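Local coordinates for protein endoglucanase (Clostridium thermocellum, PDB 2YIK) that probably hydrolyses internal beta-1,4-glucosidic bonds of cellulose, at residues H297-D300 against E301-Y305; A326-L329 against A330-N333; E344-Y347 against K348-S351. One frame throughout, in Å; residues are numbered along the deposited sequence.

Contact 1 of 3, residues H297-D300 against E301-Y305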
loop_
_atom_site.group_PDB
_atom_site.type_symbol
_atom_site.label_atom_id
_atom_site.label_comp_id
_atom_site.label_asym_id
_atom_site.label_seq_id
_atom_site.Cartn_x
_atom_site.Cartn_y
_atom_site.Cartn_z
ATOM N N HIS A 297 24.128 -6.579 -6.823
ATOM C CA HIS A 297 24.314 -5.530 -5.828
ATOM C C HIS A 297 23.075 -5.365 -4.941
ATOM O O HIS A 297 23.187 -5.159 -3.731
ATOM C CB HIS A 297 24.622 -4.203 -6.524
ATOM C CG HIS A 297 24.613 -3.027 -5.602
ATOM N ND1 HIS A 297 25.571 -2.832 -4.627
ATOM C CD2 HIS A 297 23.745 -1.993 -5.482
ATOM C CE1 HIS A 297 25.293 -1.734 -3.952
ATOM N NE2 HIS A 297 24.189 -1.206 -4.450
ATOM N N TYR A 298 21.899 -5.449 -5.553
ATOM C CA TYR A 298 20.656 -5.307 -4.810
ATOM C C TYR A 298 20.452 -6.453 -3.840
ATOM O O TYR A 298 20.005 -6.242 -2.712
ATOM C CB TYR A 298 19.473 -5.207 -5.771
ATOM C CG TYR A 298 19.508 -3.938 -6.580
ATOM C CD1 TYR A 298 19.514 -2.695 -5.949
ATOM C CD2 TYR A 298 19.557 -3.973 -7.974
ATOM C CE1 TYR A 298 19.573 -1.513 -6.683
ATOM C CE2 TYR A 298 19.612 -2.801 -8.720
ATOM C CZ TYR A 298 19.619 -1.574 -8.069
ATOM O OH TYR A 298 19.673 -0.419 -8.808
ATOM N N LEU A 299 20.779 -7.667 -4.270
ATOM C CA LEU A 299 20.620 -8.811 -3.389
ATOM C C LEU A 299 21.596 -8.673 -2.223
ATOM O O LEU A 299 21.274 -9.046 -1.091
ATOM C CB LEU A 299 20.880 -10.117 -4.137
ATOM C CG LEU A 299 20.416 -11.373 -3.389
ATOM C CD1 LEU A 299 18.891 -11.336 -3.176
ATOM C CD2 LEU A 299 20.818 -12.609 -4.196
ATOM N N ASP A 300 22.785 -8.131 -2.500
ATOM C CA ASP A 300 23.792 -7.931 -1.460
ATOM C C ASP A 300 23.297 -6.906 -0.443
ATOM O O ASP A 300 23.564 -7.025 0.752
ATOM C CB ASP A 300 25.118 -7.427 -2.046
ATOM C CG ASP A 300 25.881 -8.503 -2.799
ATOM O OD1 ASP A 300 25.687 -9.699 -2.505
ATOM O OD2 ASP A 300 26.695 -8.147 -3.678
ATOM N N GLU A 301 22.592 -5.885 -0.922
ATOM C CA GLU A 301 22.066 -4.872 -0.021
ATOM C C GLU A 301 20.932 -5.465 0.812
ATOM O O GLU A 301 20.801 -5.159 1.997
ATOM C CB GLU A 301 21.569 -3.654 -0.803
ATOM C CG GLU A 301 22.694 -2.754 -1.310
ATOM C CD GLU A 301 23.584 -2.252 -0.186
ATOM O OE1 GLU A 301 23.105 -1.491 0.683
ATOM O OE2 GLU A 301 24.768 -2.632 -0.163
ATOM N N ALA A 302 20.119 -6.318 0.195
ATOM C CA ALA A 302 19.017 -6.942 0.914
ATOM C C ALA A 302 19.568 -7.849 2.011
ATOM O O ALA A 302 19.112 -7.806 3.152
ATOM C CB ALA A 302 18.142 -7.740 -0.041
ATOM N N PHE A 303 20.565 -8.656 1.663
ATOM C CA PHE A 303 21.165 -9.572 2.621
ATOM C C PHE A 303 21.870 -8.852 3.763
ATOM O O PHE A 303 21.915 -9.360 4.876
ATOM C CB PHE A 303 22.152 -10.520 1.924
ATOM C CG PHE A 303 21.490 -11.576 1.066
ATOM C CD1 PHE A 303 20.114 -11.793 1.127
ATOM C CD2 PHE A 303 22.255 -12.386 0.230
ATOM C CE1 PHE A 303 19.506 -12.803 0.375
ATOM C CE2 PHE A 303 21.661 -13.399 -0.526
ATOM C CZ PHE A 303 20.282 -13.609 -0.455
ATOM N N LYS A 304 22.407 -7.668 3.489
ATOM C CA LYS A 304 23.107 -6.886 4.507
ATOM C C LYS A 304 22.194 -6.445 5.661
ATOM O O LYS A 304 22.620 -6.403 6.813
ATOM C CB LYS A 304 23.746 -5.648 3.859
ATOM C CG LYS A 304 24.637 -4.806 4.783
ATOM C CD LYS A 304 25.358 -3.675 4.013
ATOM C CE LYS A 304 26.185 -4.224 2.840
ATOM N NZ LYS A 304 26.920 -3.166 2.043
ATOM N N TYR A 305 20.937 -6.140 5.362
ATOM C CA TYR A 305 20.030 -5.664 6.398
ATOM C C TYR A 305 18.841 -6.559 6.736
ATOM O O TYR A 305 18.132 -6.291 7.701
ATOM C CB TYR A 305 19.525 -4.269 6.021
ATOM C CG TYR A 305 20.631 -3.248 5.842
ATOM C CD1 TYR A 305 21.277 -2.684 6.946
ATOM C CD2 TYR A 305 21.043 -2.858 4.567
ATOM C CE1 TYR A 305 22.308 -1.751 6.783
ATOM C CE2 TYR A 305 22.069 -1.927 4.390
ATOM C CZ TYR A 305 22.697 -1.378 5.500
ATOM O OH TYR A 305 23.707 -0.457 5.329
#
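L299 and F303, one helical turn apart, make the apolar half of this local contact, a CH-pi interaction over a face of the phenyl ring. The leucine branch point leads: CG sits 3.9 Å from the ring centroid of F303, displaced toward the rim, and CD1 and CD2 flank the outer end near F303 CZ, on the same side of the ring and past its rim. With L299 CG anti to its backbone nitrogen (chi1 -166°), the isobutyl group comes across the ring face at a slant. The inner end of that ring is covered too, since L299 O comes to 3.3 Å from F303 CG.

A second CH-pi pair joins H297 and E301. Here E301 CG lies over one face of the imidazole, 3.8 Å from H297 NE2, and the ring and carboxylate planes are only 23° apart. The turn about CB-CG of the glutamate (chi2 -57°) brings its carboxylate back above the imidazole plane and past the rim, nearest H297 CE1. H297 NE2 is hydrogen-bonded to E256, which fixes the ring's rotation.

Polar and charged groups complete the patch. K304 NZ forms a salt bridge with E301 OE2 at 3.1 Å, meeting the syn side somewhat out of the carboxylate plane, while E301 OE1 is taken by Y282 OH. Both carboxylate oxygens are therefore engaged. D300 OD1 instead reaches away to a salt bridge with R346.

Backbone bonds of the ordinary alpha-helical i to i+4 kind hold the turns together, among them F303 N to L299 O at 2.9 Å.

Within the (alpha/alpha)6-barrel domain of family 9, helix 296-305 is packed from several directions. L299 and F303 meet helix 342-350, L299 and A302 touch L329 on helix 322-336, Y298 packs on helices 238-257 and 279-293, and E301 also reaches helix 238-257.

Contact 2 of 3, residues A326-L329 against A330-N333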
loop_
_atom_site.group_PDB
_atom_site.type_symbol
_atom_site.label_atom_id
_atom_site.label_comp_id
_atom_site.label_asym_id
_atom_site.label_seq_id
_atom_site.Cartn_x
_atom_site.Cartn_y
_atom_site.Cartn_z
ATOM N N ALA A 326 10.375 -11.017 3.041
ATOM C CA ALA A 326 10.737 -12.426 3.139
ATOM C C ALA A 326 10.148 -13.221 1.985
ATOM O O ALA A 326 10.808 -14.100 1.446
ATOM C CB ALA A 326 10.267 -13.011 4.466
ATOM N N CYS A 327 8.910 -12.909 1.608
ATOM C CA CYS A 327 8.252 -13.601 0.502
ATOM C C CYS A 327 9.008 -13.393 -0.810
ATOM O O CYS A 327 9.225 -14.337 -1.570
ATOM C CB CYS A 327 6.811 -13.101 0.327
ATOM S SG CYS A 327 5.639 -13.644 1.586
ATOM N N ILE A 328 9.412 -12.156 -1.070
ATOM C CA ILE A 328 10.111 -11.858 -2.307
ATOM C C ILE A 328 11.490 -12.514 -2.350
ATOM O O ILE A 328 11.877 -13.074 -3.377
ATOM C CB ILE A 328 10.226 -10.332 -2.529
ATOM C CG1 ILE A 328 8.830 -9.703 -2.448
ATOM C CG2 ILE A 328 10.865 -10.042 -3.898
ATOM C CD1 ILE A 328 7.834 -10.327 -3.384
ATOM N N LEU A 329 12.220 -12.452 -1.240
ATOM C CA LEU A 329 13.533 -13.076 -1.175
ATOM C C LEU A 329 13.387 -14.586 -1.378
ATOM O O LEU A 329 14.241 -15.224 -1.984
ATOM C CB LEU A 329 14.210 -12.776 0.169
ATOM C CG LEU A 329 14.738 -11.344 0.327
ATOM C CD1 LEU A 329 15.328 -11.151 1.716
ATOM C CD2 LEU A 329 15.798 -11.073 -0.733
ATOM N N ALA A 330 12.295 -15.157 -0.886
ATOM C CA ALA A 330 12.079 -16.587 -1.048
ATOM C C ALA A 330 11.764 -16.917 -2.510
ATOM O O ALA A 330 12.226 -17.933 -3.033
ATOM C CB ALA A 330 10.951 -17.057 -0.143
ATOM N N GLU A 331 10.975 -16.067 -3.163
ATOM C CA GLU A 331 10.636 -16.290 -4.566
ATOM C C GLU A 331 11.900 -16.128 -5.406
ATOM O O GLU A 331 12.083 -16.825 -6.391
ATOM C CB GLU A 331 9.553 -15.304 -5.026
ATOM C CG GLU A 331 8.223 -15.499 -4.312
ATOM C CD GLU A 331 7.143 -14.506 -4.727
ATOM O OE1 GLU A 331 7.248 -13.883 -5.803
ATOM O OE2 GLU A 331 6.168 -14.359 -3.964
ATOM N N ILE A 332 12.769 -15.207 -5.004
ATOM C CA ILE A 332 14.023 -14.972 -5.706
ATOM C C ILE A 332 14.882 -16.231 -5.598
ATOM O O ILE A 332 15.501 -16.669 -6.571
ATOM C CB ILE A 332 14.764 -13.761 -5.088
ATOM C CG1 ILE A 332 14.124 -12.467 -5.599
ATOM C CG2 ILE A 332 16.260 -13.826 -5.395
ATOM C CD1 ILE A 332 14.581 -11.228 -4.873
ATOM N N ASN A 333 14.901 -16.819 -4.406
ATOM C CA ASN A 333 15.672 -18.023 -4.183
ATOM C C ASN A 333 15.135 -19.187 -5.005
ATOM O O ASN A 333 15.909 -19.965 -5.558
ATOM C CB ASN A 333 15.660 -18.417 -2.711
ATOM C CG ASN A 333 16.409 -19.701 -2.468
ATOM O OD1 ASN A 333 15.822 -20.742 -2.165
ATOM N ND2 ASN A 333 17.716 -19.638 -2.626
#
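I332 folds back over I328, one turn earlier on the same helix, and its long branch is easily traced outward. CB starts 3.4 Å from I328 O, the carbonyl oxygen that also accepts the backbone hydrogen bond of I332 N. The next carbon, CG1, comes closer still, at 3.2 Å from I328 O: it stands beside the backbone nitrogen (chi1 -79°), which directs it back along the helix. The chain then continues almost fully extended to CD1, which is still 3.6 Å from I328 O. There it meets I328 CG2 at 4.0 Å and, more loosely, L329 CD2 at 4.3 Å. The methyl tip is thus shared between the I328 carbonyl and two side chains of the preceding turn. CG2, the short branch, turns outward instead and packs against L299 of the neighbouring helix 296-305.

E331 treats C327 in a similar way, its CG lying 3.1 Å from C327 O before the extended chain carries the carboxylate past the turn. There it is flanked by W136 and Y139 of helix 124-140, and its OE2 comes near OE2 of E140. N333 has CG anti to the backbone nitrogen (chi1 178°), which swings its amide off the apolar patch to a calcium site completed by D337, S340 and E344. As built, N333 ND2 is the amide atom nearer the calcium. An amide oxygen would be the expected ligand, so the two ends of the amide are probably exchanged.

Chemically, then, this buried helix presents three kinds of surface. Its isoleucines and L329 supply hydrocarbon to the packing between helices, and N333 delivers an amide to the metal. E331 is buried and its OE2 lies close to E140 OE2, so the two may share a proton, with the pKa of one of them probably raised.

Contact 3 of 3, residues E344-Y347 against K348-S351. With CA (calcium ion), chain B.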
loop_
_atom_site.group_PDB
_atom_site.type_symbol
_atom_site.label_atom_id
_atom_site.label_comp_id
_atom_site.label_asym_id
_atom_site.label_seq_id
_atom_site.Cartn_x
_atom_site.Cartn_y
_atom_site.Cartn_z
ATOM N N GLU A 344 21.698 -18.737 0.448
ATOM C CA GLU A 344 21.631 -18.912 1.894
ATOM C C GLU A 344 22.980 -18.623 2.550
ATOM O O GLU A 344 23.055 -17.918 3.558
ATOM C CB GLU A 344 21.191 -20.336 2.264
ATOM C CG GLU A 344 19.745 -20.664 1.940
ATOM C CD GLU A 344 19.555 -21.019 0.491
ATOM O OE1 GLU A 344 20.528 -20.876 -0.287
ATOM O OE2 GLU A 344 18.438 -21.433 0.128
ATOM N N ASP A 345 24.045 -19.174 1.979
ATOM C CA ASP A 345 25.370 -18.964 2.534
ATOM C C ASP A 345 25.847 -17.530 2.366
ATOM O O ASP A 345 26.579 -17.021 3.213
ATOM C CB ASP A 345 26.366 -19.950 1.920
ATOM C CG ASP A 345 26.085 -21.377 2.336
ATOM O OD1 ASP A 345 25.364 -21.566 3.345
ATOM O OD2 ASP A 345 26.587 -22.311 1.669
ATOM N N ARG A 346 25.435 -16.880 1.282
ATOM C CA ARG A 346 25.801 -15.483 1.053
ATOM C C ARG A 346 25.082 -14.636 2.101
ATOM O O ARG A 346 25.653 -13.694 2.666
ATOM C CB ARG A 346 25.385 -15.030 -0.354
ATOM C CG ARG A 346 26.392 -15.364 -1.465
ATOM C CD ARG A 346 25.819 -15.047 -2.851
ATOM N NE ARG A 346 25.517 -13.626 -3.044
ATOM C CZ ARG A 346 24.798 -13.143 -4.056
ATOM N NH1 ARG A 346 24.301 -13.966 -4.971
ATOM N NH2 ARG A 346 24.569 -11.836 -4.156
ATOM N N TYR A 347 23.824 -14.971 2.368
ATOM C CA TYR A 347 23.067 -14.225 3.364
ATOM C C TYR A 347 23.684 -14.379 4.760
ATOM O O TYR A 347 23.782 -13.407 5.512
ATOM C CB TYR A 347 21.603 -14.669 3.390
ATOM C CG TYR A 347 20.863 -14.078 4.572
ATOM C CD1 TYR A 347 20.777 -12.696 4.744
ATOM C CD2 TYR A 347 20.331 -14.900 5.566
ATOM C CE1 TYR A 347 20.187 -12.145 5.880
ATOM C CE2 TYR A 347 19.738 -14.362 6.707
ATOM C CZ TYR A 347 19.673 -12.983 6.858
ATOM O OH TYR A 347 19.109 -12.453 7.992
ATOM N N LYS A 348 24.099 -15.592 5.110
ATOM C CA LYS A 348 24.714 -15.812 6.416
ATOM C C LYS A 348 25.986 -14.977 6.551
ATOM O O LYS A 348 26.220 -14.356 7.590
ATOM C CB LYS A 348 25.038 -17.289 6.617
ATOM C CG LYS A 348 23.813 -18.162 6.783
ATOM C CD LYS A 348 24.207 -19.620 6.931
ATOM C CE LYS A 348 23.529 -20.474 5.885
ATOM N NZ LYS A 348 23.789 -21.922 6.062
ATOM N N ARG A 349 26.802 -14.960 5.501
ATOM C CA ARG A 349 28.039 -14.183 5.524
ATOM C C ARG A 349 27.726 -12.699 5.668
ATOM O O ARG A 349 28.396 -11.984 6.407
ATOM C CB ARG A 349 28.859 -14.418 4.241
ATOM C CG ARG A 349 29.766 -15.655 4.279
ATOM C CD ARG A 349 30.723 -15.697 3.076
ATOM N NE ARG A 349 30.028 -16.014 1.828
ATOM C CZ ARG A 349 29.694 -17.246 1.447
ATOM N NH1 ARG A 349 30.017 -18.295 2.200
ATOM N NH2 ARG A 349 29.056 -17.432 0.301
ATOM N N ALA A 350 26.687 -12.248 4.974
ATOM C CA ALA A 350 26.281 -10.843 4.990
ATOM C C ALA A 350 25.692 -10.334 6.306
ATOM O O ALA A 350 25.862 -9.170 6.653
ATOM C CB ALA A 350 25.285 -10.592 3.859
ATOM N N SER A 351 24.990 -11.196 7.033
ATOM C CA SER A 351 24.359 -10.800 8.292
ATOM C C SER A 351 25.085 -11.449 9.462
ATOM O O SER A 351 24.526 -11.593 10.547
ATOM C CB SER A 351 22.894 -11.252 8.290
ATOM O OG SER A 351 22.805 -12.664 8.151
HETATM CA CA CA B . 19.188 -21.692 -2.436
HETATM O O HOH W 1 17.277 -23.466 -2.062
#
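K348 runs along D345 in the same direction, and the two meet at their ends. The lysine first passes E344 O, with CG 3.3 Å from that oxygen, and then brings NZ to 3.2 Å from D345 OD1. This is a salt bridge but a weak hydrogen bond; the stronger partner of NZ is Q355 O, and E357 O accepts a further hydrogen bond.

R349 follows with its chain turned about CG-CD (chi3 -72°), laying the guanidinium flat across the preceding turn. D345 O sits over the centre of one face, 3.6 Å above the plane, and NH2 touches R346 CG at 3.8 Å. R349 is exposed and also touches a crystal neighbour, so its pose may owe something to the lattice.

A350 contributes a methyl against R346 O, and its backbone nitrogen bonds to that same oxygen.

S351 is where the chain leaves helical geometry. Y347 O receives two bonds here, from S351 N and from S351 OG, each 2.9 Å long, the hydroxyl coming from above the carbonyl plane. With chi1 at 60°, OG lies between the backbone nitrogen and carbonyl carbon and is folded back over one face of the Y347 ring, 3.4 Å above it. K353 NZ is hydrogen-bonded to both S351 OG and Y347 OH, while Y347 OH also meets Y306 O.

At the other end of this helix, E344 binds the calcium through both carboxylate oxygens, each at 2.7 Å, together with a water, N333, D337 and S340. Negative charge is thus gathered on the metal at one end, whereas at the C-terminal end the carbonyl of Y347 is satisfied by two donors and the lysine of K353 probably offsets the helix dipole.

In the fold
Following the chain, contact 1 comes first, on helix 296-305; contact 2 follows on helix 322-336 and contact 3 on helix 342-350. Each runs along one helix, contact 3 also taking in the first residue beyond its end, so none closes a loop, and they stand in series without nesting or crossing. What joins them is the packing of the three helices. Contacts 1 and 2 meet through leucine and isoleucine methyls, contacts 1 and 3 through apolar packing and a charged pair, and contacts 2 and 3 through a shared calcium site that ties the end of one helix to the start of the next. Together they form an outlying cluster of the (alpha/alpha)6-barrel fold of family 9.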